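Local coordinates for metallo-beta-lactamase domain-containing protein 1 (Thermotoga maritima, PDB 1ZTC) that probably acts as a metal-dependent hydrolase, perhaps an endoribonuclease, and binds a pair of nickel ions in a metallo-beta-lactamase fold, at residues G21-V26 and N31-T36; G135-F140 and V144-T149; F159-E164 and V169-D174. All blocks are in the same frame, centred on the assembly; numbering follows the deposited sequence.

Contact 1: residues G21-V26 and N31-T36; sequences GGNVFV and NAHFST
F34 lays its ring over G22 in an irregular antiparallel hairpin of this metallo-beta-lactamase fold. Strand 23-26 turns back through strand 30-31, and residues 32-36 continue as a loop. The tight part is buried, at the glycines and at V24. G22 CA stands 4.0 Å from the F34 ring centroid, a CH-pi contact over its face, with G22 N above the centre. The chi1 of 65° sets F34 CG between its own backbone N and carbonyl carbon, folding the ring across G22. G22 N donates to F34 O at 2.9 Å, while the return bond from F34 N to G22 O is weak. A32 N donates to V24 O at 2.7 Å, and V24 CB meets A32 CB at 3.7 Å. G22 O is also bonded by ND1 of the nickel ligand H211, so the hairpin supplies a second-shell contact to the metal site.

Looser and partly exposed are the N23, F25 and H33 side chains. H33 turns the edge of its imidazole to N23 CA, 3.4 Å from ND1. H33 CE1 approaches F25 CB at 3.4 Å, but the F25 and H33 rings, 27° apart, barely overlap. N23, V24 and F25 pair with an antiparallel strand of a second subunit, so the sheet crosses the interface.

At the glycine end, G21 N donates to T36 OG1 at 2.9 Å, and the same hydroxyl is hydrogen-bonded to F209 O.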
# COMPACT_ATOMS: atom_id res chain seq x y z
N GLY A 21 -7.27 0.08 -11.69
CA GLY A 21 -6.01 0.58 -11.18
C GLY A 21 -6.13 1.34 -9.90
O GLY A 21 -7.23 1.65 -9.43
N GLY A 22 -4.98 1.69 -9.34
CA GLY A 22 -4.92 2.41 -8.09
C GLY A 22 -3.57 3.04 -7.89
O GLY A 22 -2.77 3.16 -8.82
N ASN A 23 -3.32 3.42 -6.65
CA ASN A 23 -2.10 4.13 -6.28
C ASN A 23 -1.53 3.57 -5.02
O ASN A 23 -2.24 3.39 -4.05
CB ASN A 23 -2.37 5.60 -5.99
CG ASN A 23 -3.28 6.21 -6.99
OD1 ASN A 23 -2.87 6.48 -8.12
ND2 ASN A 23 -4.54 6.41 -6.59
N VAL A 24 -0.23 3.39 -5.00
CA VAL A 24 0.47 3.07 -3.79
C VAL A 24 1.78 3.82 -3.84
O VAL A 24 2.65 3.51 -4.65
CB VAL A 24 0.73 1.57 -3.66
CG1 VAL A 24 1.11 1.24 -2.22
CG2 VAL A 24 -0.54 0.78 -4.05
N PHE A 25 1.90 4.83 -2.98
CA PHE A 25 3.00 5.76 -3.06
C PHE A 25 3.28 6.35 -1.73
O PHE A 25 2.39 6.95 -1.11
CB PHE A 25 2.65 6.86 -4.05
CG PHE A 25 3.70 7.93 -4.13
CD1 PHE A 25 4.98 7.64 -4.59
CD2 PHE A 25 3.40 9.24 -3.77
CE1 PHE A 25 5.93 8.63 -4.70
CE2 PHE A 25 4.37 10.23 -3.83
CZ PHE A 25 5.63 9.93 -4.31
N VAL A 26 4.51 6.15 -1.27
CA VAL A 26 5.03 6.75 -0.09
C VAL A 26 6.32 7.43 -0.54
O VAL A 26 7.26 6.72 -0.96
CB VAL A 26 5.38 5.72 0.97
CG1 VAL A 26 6.09 6.36 2.15
CG2 VAL A 26 4.13 4.95 1.47
N ASN A 31 6.91 2.94 -4.40
CA ASN A 31 6.24 3.32 -5.60
C ASN A 31 5.62 2.08 -6.23
O ASN A 31 6.32 1.26 -6.85
CB ASN A 31 7.23 3.97 -6.54
CG ASN A 31 6.57 4.61 -7.70
OD1 ASN A 31 5.48 4.19 -8.12
ND2 ASN A 31 7.20 5.65 -8.22
N ALA A 32 4.32 1.91 -6.03
CA ALA A 32 3.66 0.76 -6.58
C ALA A 32 2.35 1.15 -7.27
O ALA A 32 1.39 0.38 -7.26
CB ALA A 32 3.43 -0.28 -5.46
N HIS A 33 2.33 2.31 -7.91
CA HIS A 33 1.22 2.69 -8.75
C HIS A 33 0.97 1.59 -9.78
O HIS A 33 1.90 0.95 -10.23
CB HIS A 33 1.51 3.97 -9.51
CG HIS A 33 1.62 5.17 -8.64
ND1 HIS A 33 0.70 5.48 -7.66
CD2 HIS A 33 2.56 6.16 -8.60
CE1 HIS A 33 1.05 6.62 -7.08
NE2 HIS A 33 2.18 7.05 -7.63
N PHE A 34 -0.30 1.38 -10.12
CA PHE A 34 -0.66 0.35 -11.04
C PHE A 34 -1.90 0.80 -11.83
O PHE A 34 -2.91 1.25 -11.26
CB PHE A 34 -0.85 -1.00 -10.35
CG PHE A 34 -1.98 -1.05 -9.39
CD1 PHE A 34 -1.87 -0.47 -8.14
CD2 PHE A 34 -3.18 -1.68 -9.73
CE1 PHE A 34 -2.94 -0.52 -7.22
CE2 PHE A 34 -4.22 -1.73 -8.82
CZ PHE A 34 -4.10 -1.14 -7.57
N SER A 35 -1.81 0.68 -13.15
CA SER A 35 -2.91 1.10 -13.99
C SER A 35 -3.98 0.03 -14.12
O SER A 35 -3.75 -1.17 -13.94
CB SER A 35 -2.43 1.56 -15.39
OG SER A 35 -2.10 0.47 -16.23
N THR A 36 -5.17 0.51 -14.43
CA THR A 36 -6.22 -0.29 -15.03
C THR A 36 -5.67 -1.03 -16.25
O THR A 36 -4.85 -0.50 -17.01
CB THR A 36 -7.34 0.64 -15.44
OG1 THR A 36 -7.88 1.23 -14.25
CG2 THR A 36 -8.45 -0.11 -16.20

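Contact 2: residues G135-F140 and V144-T149; sequences GEESLF and VKVFHT
V144, V146 and E136 have the largest shares of the buried surface. V144 pairs with L139 through two backbone bonds, L139 N to V144 O at 2.7 Å and V144 N to L139 O at 3.0 Å. Its CG2 branch lies alongside the F140 ring, 3.8 Å from CD2.

V146 points toward segment 135-140. Its CG2 meets L139 CD1 at 3.8 Å, and its CB and CG1 pack against E137 OE1. That carboxylate oxygen also accepts from G135 N, while E137 OE2 is bonded to K134 N. The backbone of V146 is held from two residues: V146 N donates to E137 O, and E136 N donates to V146 O from above the carbonyl plane.

The two segments form a beta hairpin at the edge of a five-stranded mixed sheet, with strand 138-139 outermost within the chain. K145 bends at chi2 (70°), which brings its amine toward E136. K145 NZ donates to E136 O at 2.9 Å and makes a weak, salt-bridged bond of 3.2 Å to E136 OE1. E136 OE2 is shared between R200 and a water. That water donates to E136 OE2 at 2.6 Å and accepts from H148 N at 2.8 Å.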
# COMPACT_ATOMS: atom_id res chain seq x y z
N GLY A 135 -2.44 10.10 -33.53
CA GLY A 135 -3.74 10.60 -33.13
C GLY A 135 -4.70 10.66 -34.33
O GLY A 135 -4.27 10.87 -35.45
N GLU A 136 -5.98 10.46 -34.05
CA GLU A 136 -7.06 10.43 -35.02
C GLU A 136 -7.18 9.10 -35.80
O GLU A 136 -8.14 8.95 -36.52
CB GLU A 136 -7.01 11.63 -36.00
CG GLU A 136 -7.11 13.00 -35.31
CD GLU A 136 -8.34 13.11 -34.44
OE1 GLU A 136 -9.44 12.81 -34.93
OE2 GLU A 136 -8.22 13.47 -33.24
N GLU A 137 -6.26 8.16 -35.62
CA GLU A 137 -6.39 6.86 -36.28
C GLU A 137 -7.65 6.13 -35.78
O GLU A 137 -8.09 6.30 -34.65
CB GLU A 137 -5.21 5.92 -36.00
CG GLU A 137 -3.88 6.37 -36.54
CD GLU A 137 -3.13 7.31 -35.59
OE1 GLU A 137 -3.65 7.66 -34.49
OE2 GLU A 137 -2.01 7.71 -35.95
N SER A 138 -8.23 5.35 -36.68
CA SER A 138 -9.31 4.44 -36.37
C SER A 138 -8.77 3.04 -36.61
O SER A 138 -8.38 2.71 -37.73
CB SER A 138 -10.48 4.73 -37.33
OG SER A 138 -11.69 4.70 -36.59
N LEU A 139 -8.75 2.23 -35.57
CA LEU A 139 -8.12 0.91 -35.61
C LEU A 139 -9.13 -0.20 -35.40
O LEU A 139 -10.21 0.03 -34.84
CB LEU A 139 -7.09 0.80 -34.47
CG LEU A 139 -5.94 1.82 -34.42
CD1 LEU A 139 -5.11 1.65 -33.15
CD2 LEU A 139 -5.05 1.70 -35.66
N PHE A 140 -8.75 -1.40 -35.82
CA PHE A 140 -9.54 -2.64 -35.62
C PHE A 140 -10.93 -2.52 -36.21
O PHE A 140 -11.93 -2.52 -35.48
CB PHE A 140 -9.59 -3.05 -34.13
CG PHE A 140 -8.24 -3.23 -33.52
CD1 PHE A 140 -7.47 -4.33 -33.83
CD2 PHE A 140 -7.71 -2.27 -32.65
CE1 PHE A 140 -6.19 -4.49 -33.30
CE2 PHE A 140 -6.43 -2.42 -32.10
CZ PHE A 140 -5.67 -3.53 -32.43
N VAL A 144 -11.86 1.11 -32.63
CA VAL A 144 -11.01 1.84 -31.70
C VAL A 144 -10.59 3.14 -32.35
O VAL A 144 -9.99 3.15 -33.41
CB VAL A 144 -9.78 1.01 -31.31
CG1 VAL A 144 -8.87 1.81 -30.36
CG2 VAL A 144 -10.22 -0.29 -30.66
N LYS A 145 -10.99 4.24 -31.73
CA LYS A 145 -10.57 5.56 -32.17
C LYS A 145 -9.51 6.12 -31.22
O LYS A 145 -9.70 6.13 -30.02
CB LYS A 145 -11.77 6.50 -32.24
CG LYS A 145 -11.41 7.96 -32.56
CD LYS A 145 -10.93 8.16 -33.98
CE LYS A 145 -10.86 9.65 -34.28
NZ LYS A 145 -10.70 9.95 -35.72
N VAL A 146 -8.41 6.59 -31.82
CA VAL A 146 -7.25 7.11 -31.09
C VAL A 146 -7.26 8.62 -31.05
O VAL A 146 -7.39 9.27 -32.08
CB VAL A 146 -5.93 6.67 -31.78
CG1 VAL A 146 -4.73 7.15 -31.00
CG2 VAL A 146 -5.89 5.16 -31.95
N PHE A 147 -7.07 9.18 -29.87
CA PHE A 147 -7.04 10.62 -29.69
C PHE A 147 -5.74 11.00 -29.02
O PHE A 147 -5.36 10.41 -28.00
CB PHE A 147 -8.20 11.08 -28.80
CG PHE A 147 -9.54 10.90 -29.42
CD1 PHE A 147 -9.99 11.77 -30.41
CD2 PHE A 147 -10.38 9.89 -29.01
CE1 PHE A 147 -11.26 11.60 -30.98
CE2 PHE A 147 -11.64 9.71 -29.58
CZ PHE A 147 -12.07 10.56 -30.55
N HIS A 148 -5.06 11.99 -29.58
CA HIS A 148 -3.86 12.57 -28.93
C HIS A 148 -4.32 13.53 -27.85
O HIS A 148 -4.97 14.54 -28.14
CB HIS A 148 -2.98 13.31 -29.93
CG HIS A 148 -1.61 13.66 -29.39
ND1 HIS A 148 -0.80 14.61 -29.97
CD2 HIS A 148 -0.90 13.14 -28.36
CE1 HIS A 148 0.34 14.68 -29.31
NE2 HIS A 148 0.31 13.80 -28.32
N THR A 149 -4.00 13.22 -26.61
CA THR A 149 -4.49 13.96 -25.48
C THR A 149 -3.30 14.33 -24.57
O THR A 149 -3.18 13.80 -23.47
CB THR A 149 -5.55 13.16 -24.71
OG1 THR A 149 -5.05 11.85 -24.41
CG2 THR A 149 -6.82 12.98 -25.55
O HOH W 1 -6.12 13.39 -31.76

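Contact 3: residues F159-E164 and V169-D174; sequences FLLDTE and VLITGD. With NI (nickel (II) ion), chain F; NI (nickel (II) ion), chain E.
A beta hairpin of the five-stranded mixed sheet, antiparallel strands 157-163 and 169-171, leads toward the nickel site. F159 and I171 form a hydrogen-bonded pair, with I171 N to F159 O at 2.8 Å and F159 N to I171 O at 3.1 Å. L161 and V169 form the next, with L161 N to V169 O at 2.8 Å.

F159, L161, V169 and I171 share one face. L161 CD1 meets both I171 CG1 and I171 CD1, each at 3.8 Å. The F159 ring turns an edge to I171 CB. On the other face, L160 and L170 lie under helix 192-201. With chi1 at -177°, L170 extends away from its own N, which lays its CD1 3.6 Å from F159 O.

Past I171 the chain passes T172 and G173 and reaches D174. D174 OD2 bridges both nickel ions, 2.2 Å from the nickel of chain E and 2.3 Å from that of chain F. A water also bridges them. H81, H83 and H152 bind the chain F nickel. H86 and H211 bind the other, and D85 also belongs to that site. A metal-bridging aspartate is typical of dinuclear hydrolases of the metallo-beta-lactamase fold, such as glyoxalase II and RNase Z.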
# COMPACT_ATOMS: atom_id res chain seq x y z
N PHE A 159 -8.40 6.46 -25.83
CA PHE A 159 -9.01 5.53 -26.78
C PHE A 159 -10.52 5.40 -26.57
O PHE A 159 -10.99 5.12 -25.47
CB PHE A 159 -8.40 4.15 -26.65
CG PHE A 159 -6.92 4.11 -26.79
CD1 PHE A 159 -6.32 4.15 -28.06
CD2 PHE A 159 -6.10 4.07 -25.67
CE1 PHE A 159 -4.94 4.13 -28.20
CE2 PHE A 159 -4.73 4.05 -25.80
CZ PHE A 159 -4.13 4.08 -27.06
N LEU A 160 -11.27 5.59 -27.65
CA LEU A 160 -12.71 5.44 -27.64
C LEU A 160 -13.06 4.13 -28.32
O LEU A 160 -12.67 3.89 -29.48
CB LEU A 160 -13.36 6.62 -28.37
CG LEU A 160 -14.89 6.70 -28.36
CD1 LEU A 160 -15.42 7.02 -26.95
CD2 LEU A 160 -15.35 7.76 -29.34
N LEU A 161 -13.82 3.29 -27.61
CA LEU A 161 -14.07 1.93 -28.02
C LEU A 161 -15.57 1.75 -28.30
O LEU A 161 -16.40 2.16 -27.49
CB LEU A 161 -13.65 0.97 -26.91
CG LEU A 161 -12.34 1.22 -26.13
CD1 LEU A 161 -12.18 0.14 -25.08
CD2 LEU A 161 -11.17 1.22 -27.08
N ASP A 162 -15.90 1.12 -29.40
CA ASP A 162 -17.29 0.71 -29.63
C ASP A 162 -17.42 -0.78 -29.36
O ASP A 162 -17.02 -1.62 -30.16
CB ASP A 162 -17.83 1.16 -30.97
CG ASP A 162 -18.18 2.69 -30.96
OD1 ASP A 162 -18.92 3.17 -30.06
OD2 ASP A 162 -17.67 3.41 -31.83
N THR A 163 -17.92 -1.07 -28.16
CA THR A 163 -18.02 -2.43 -27.65
C THR A 163 -19.46 -2.93 -27.68
O THR A 163 -20.43 -2.15 -27.63
CB THR A 163 -17.47 -2.56 -26.20
OG1 THR A 163 -18.45 -2.08 -25.26
CG2 THR A 163 -16.16 -1.78 -26.03
N GLU A 164 -19.59 -4.24 -27.80
CA GLU A 164 -20.90 -4.89 -27.82
C GLU A 164 -21.50 -4.99 -26.42
O GLU A 164 -22.72 -4.90 -26.25
CB GLU A 164 -20.74 -6.30 -28.39
CG GLU A 164 -22.04 -7.03 -28.66
CD GLU A 164 -21.85 -8.55 -28.89
OE1 GLU A 164 -20.88 -9.13 -28.32
OE2 GLU A 164 -22.69 -9.14 -29.64
N VAL A 169 -17.13 3.27 -24.90
CA VAL A 169 -16.27 3.34 -23.71
C VAL A 169 -15.07 4.22 -24.00
O VAL A 169 -14.40 4.05 -25.02
CB VAL A 169 -15.78 1.92 -23.29
CG1 VAL A 169 -14.92 1.98 -22.05
CG2 VAL A 169 -16.96 0.99 -23.05
N LEU A 170 -14.81 5.16 -23.10
CA LEU A 170 -13.62 6.00 -23.20
C LEU A 170 -12.57 5.55 -22.18
O LEU A 170 -12.80 5.63 -20.96
CB LEU A 170 -13.95 7.47 -22.97
CG LEU A 170 -12.76 8.46 -23.11
CD1 LEU A 170 -12.13 8.38 -24.48
CD2 LEU A 170 -13.16 9.86 -22.81
N ILE A 171 -11.44 5.07 -22.69
CA ILE A 171 -10.24 4.81 -21.90
C ILE A 171 -9.48 6.16 -21.81
O ILE A 171 -8.88 6.62 -22.76
CB ILE A 171 -9.33 3.77 -22.56
CG1 ILE A 171 -10.12 2.52 -23.00
CG2 ILE A 171 -8.13 3.43 -21.62
CD1 ILE A 171 -10.91 1.87 -21.94
N THR A 172 -9.59 6.82 -20.67
CA THR A 172 -9.15 8.22 -20.57
C THR A 172 -7.65 8.36 -20.53
O THR A 172 -7.09 9.30 -21.12
CB THR A 172 -9.73 8.92 -19.32
OG1 THR A 172 -9.22 8.31 -18.12
CG2 THR A 172 -11.23 8.85 -19.33
N GLY A 173 -7.02 7.39 -19.84
CA GLY A 173 -5.64 7.55 -19.45
C GLY A 173 -5.55 8.61 -18.36
O GLY A 173 -6.56 9.00 -17.73
N ASP A 174 -4.32 9.06 -18.14
CA ASP A 174 -3.99 9.88 -16.99
C ASP A 174 -4.35 11.34 -17.09
O ASP A 174 -4.02 12.11 -16.20
CB ASP A 174 -2.51 9.73 -16.70
CG ASP A 174 -2.22 8.59 -15.74
OD1 ASP A 174 -3.12 8.06 -15.08
OD2 ASP A 174 -1.07 8.25 -15.60
NI NI F . 1.16 8.81 -16.08
NI NI E . -0.88 6.50 -14.29
O HOH W 2 0.39 7.70 -12.37
O HOH W 3 1.49 7.04 -14.84
O HOH W 4 1.36 9.49 -13.76

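The three contacts follow one another along the chain, each closing before the next opens. Contacts 2 and 3 are adjacent hairpins of the same five-stranded mixed sheet, their centres about 10 Å apart. Strands 144-148 and 157-163 are neighbours there, joined by a probable hydrogen bond from K145 N to L160 O and by V146 against F159. Contact 1 lies on the opposite side of the chain's centre, with its centre about 26 Å from contact 2 and 21 Å from contact 3. Its nearest atoms still come within about 6 Å of contact 3. The nickel site lies where the end of the contact 3 hairpin comes near contact 1, which also carries subunit contacts.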